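PDB 6NX5: pumilio domain-containing protein C56F2.08c from Schizosaccharomyces pombe, which probably binds AU-rich regions in the 3' untranslated parts of messenger RNAs, the chain here being its RNA recognition motif (RRM) domain. Local coordinates for residues 15-21 and 32-36. Numbering follows the deposited sequence. Where two conformers were deposited one is given.
Sequences TSSSAIH and DIWML
M35 meets I20 end to end: its SD and CE both lie 3.5 Å from CD1 of the isoleucine. The thioether is folded rather than extended, chi2 -61° and chi3 -66°, which curls its end under the start of the helix. There SD also lies 3.7 Å from CB of S17, while the methyl CE sits 3.3 Å from the carbonyl O of T15. An alanine in place of M35 would probably leave I20 CD1 and the first helical turn without their cover on this side, opening a gap beneath S17.

Two residues back along the strand, I33 fills the next place with its delta branch. CD1 presses against CB of H21 at 3.4 Å, the two side chains crossing at about a right angle, and comes within 3.8 Å of the carbonyl O of S17. Its CG2 lies 4.2 Å from CG2 of I20, a looser touch that closes the row of apolar groups.

No hydrogen bond spans the two segments. S16 holds the N-cap position, T15 OG1 turns to the backbone O of P12, and I33 O accepts a hydrogen bond from S79 OG of the second subunit.

Beyond the pair, I20 also packs on A42 and V44 of the neighbouring strand. The axes of 17-21 and 32-35 run at 140° to each other, the latter on the edge strand of this chain's sheet, which a strand of the second subunit extends. Helix 17-24 is the first helix of the βαββαβ RRM fold, covering one face of its four-stranded antiparallel sheet.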
loop_
_atom_site.group_PDB
_atom_site.type_symbol
_atom_site.label_atom_id
_atom_site.label_comp_id
_atom_site.label_asym_id
_atom_site.label_seq_id
_atom_site.Cartn_x
_atom_site.Cartn_y
_atom_site.Cartn_z
ATOM N N THR A 15 2.238 -10.276 -13.288
ATOM C CA THR A 15 2.973 -10.813 -12.143
ATOM C C THR A 15 2.009 -11.267 -11.055
ATOM O O THR A 15 1.140 -10.507 -10.622
ATOM C CB THR A 15 3.933 -9.768 -11.571
ATOM O OG1 THR A 15 4.902 -9.405 -12.566
ATOM C CG2 THR A 15 4.650 -10.328 -10.363
ATOM N N SER A 16 2.174 -12.506 -10.610
ATOM C CA SER A 16 1.285 -13.089 -9.620
ATOM C C SER A 16 1.807 -12.865 -8.203
ATOM O O SER A 16 2.981 -12.553 -7.975
ATOM C CB SER A 16 1.109 -14.587 -9.878
ATOM O OG SER A 16 2.286 -15.296 -9.515
ATOM N N SER A 17 0.907 -13.035 -7.234
ATOM C CA SER A 17 1.317 -12.888 -5.842
ATOM C C SER A 17 2.299 -13.980 -5.432
ATOM O O SER A 17 3.195 -13.733 -4.613
ATOM C CB SER A 17 0.097 -12.887 -4.926
ATOM O OG SER A 17 -0.590 -14.121 -4.985
ATOM N N SER A 18 2.164 -15.182 -5.995
ATOM C CA SER A 18 3.118 -16.241 -5.682
ATOM C C SER A 18 4.521 -15.872 -6.150
ATOM O O SER A 18 5.503 -16.155 -5.457
ATOM C CB SER A 18 2.666 -17.561 -6.311
ATOM O OG SER A 18 2.593 -17.437 -7.715
ATOM N N ALA A 19 4.638 -15.225 -7.310
ATOM C CA ALA A 19 5.952 -14.780 -7.762
ATOM C C ALA A 19 6.529 -13.734 -6.814
ATOM O O ALA A 19 7.729 -13.743 -6.514
ATOM C CB ALA A 19 5.861 -14.233 -9.190
ATOM N N ILE A 20 5.679 -12.841 -6.313
ATOM C CA ILE A 20 6.157 -11.786 -5.428
ATOM C C ILE A 20 6.669 -12.373 -4.117
ATOM O O ILE A 20 7.698 -11.933 -3.591
ATOM C CB ILE A 20 5.039 -10.751 -5.220
ATOM C CG1 ILE A 20 4.819 -10.016 -6.546
ATOM C CG2 ILE A 20 5.391 -9.777 -4.093
ATOM C CD1 ILE A 20 3.589 -9.191 -6.589
ATOM N N HIS A 21 5.970 -13.369 -3.564
ATOM C CA HIS A 21 6.464 -14.013 -2.346
ATOM C C HIS A 21 7.835 -14.627 -2.572
ATOM O O HIS A 21 8.745 -14.465 -1.750
ATOM C CB HIS A 21 5.481 -15.078 -1.851
ATOM C CG HIS A 21 5.888 -15.711 -0.557
ATOM N ND1 HIS A 21 6.977 -16.549 -0.456
ATOM C CD2 HIS A 21 5.374 -15.608 0.692
ATOM C CE1 HIS A 21 7.094 -16.965 0.792
ATOM N NE2 HIS A 21 6.136 -16.406 1.509
ATOM N N ASP A 32 2.575 -10.957 4.668
ATOM C CA ASP A 32 1.356 -10.875 3.880
ATOM C C ASP A 32 1.718 -10.218 2.564
ATOM O O ASP A 32 2.708 -9.483 2.479
ATOM C CB ASP A 32 0.268 -10.062 4.591
ATOM C CG ASP A 32 -0.571 -10.896 5.536
ATOM O OD1 ASP A 32 -1.009 -11.997 5.144
ATOM O OD2 ASP A 32 -0.770 -10.455 6.684
ATOM N N ILE A 33 0.904 -10.490 1.550
ATOM C CA ILE A 33 1.011 -9.849 0.240
ATOM C C ILE A 33 -0.397 -9.493 -0.210
ATOM O O ILE A 33 -1.312 -10.308 -0.070
ATOM C CB ILE A 33 1.694 -10.755 -0.802
ATOM C CG1 ILE A 33 3.124 -11.056 -0.366
ATOM C CG2 ILE A 33 1.668 -10.104 -2.189
ATOM C CD1 ILE A 33 3.731 -12.213 -1.118
ATOM N N TRP A 34 -0.577 -8.273 -0.710
ATOM C CA TRP A 34 -1.808 -7.849 -1.368
ATOM C C TRP A 34 -1.486 -7.393 -2.785
ATOM O O TRP A 34 -0.489 -6.702 -3.012
ATOM C CB TRP A 34 -2.484 -6.694 -0.634
ATOM C CG TRP A 34 -2.897 -6.985 0.765
ATOM C CD1 TRP A 34 -4.144 -7.312 1.185
ATOM C CD2 TRP A 34 -2.073 -6.940 1.929
ATOM N NE1 TRP A 34 -4.153 -7.489 2.549
ATOM C CE2 TRP A 34 -2.888 -7.269 3.029
ATOM C CE3 TRP A 34 -0.723 -6.660 2.153
ATOM C CZ2 TRP A 34 -2.404 -7.317 4.331
ATOM C CZ3 TRP A 34 -0.242 -6.699 3.458
ATOM C CH2 TRP A 34 -1.081 -7.032 4.526
ATOM N N MET A 35 -2.327 -7.767 -3.744
ATOM C CA MET A 35 -2.151 -7.341 -5.124
ATOM C C MET A 35 -3.080 -6.172 -5.418
ATOM O O MET A 35 -4.240 -6.174 -5.002
ATOM C CB MET A 35 -2.442 -8.489 -6.093
ATOM C CG MET A 35 -1.577 -9.713 -5.849
ATOM S SD MET A 35 0.181 -9.376 -6.033
ATOM C CE MET A 35 0.259 -9.022 -7.796
ATOM N N LEU A 36 -2.562 -5.169 -6.125
ATOM C CA LEU A 36 -3.346 -4.003 -6.529
ATOM C C LEU A 36 -3.800 -4.124 -7.972
ATOM O O LEU A 36 -3.816 -3.139 -8.711
ATOM C CB LEU A 36 -2.550 -2.722 -6.322
ATOM C CG LEU A 36 -2.268 -2.370 -4.859
ATOM C CD1 LEU A 36 -1.275 -1.222 -4.733
ATOM C CD2 LEU A 36 -3.552 -2.027 -4.125
#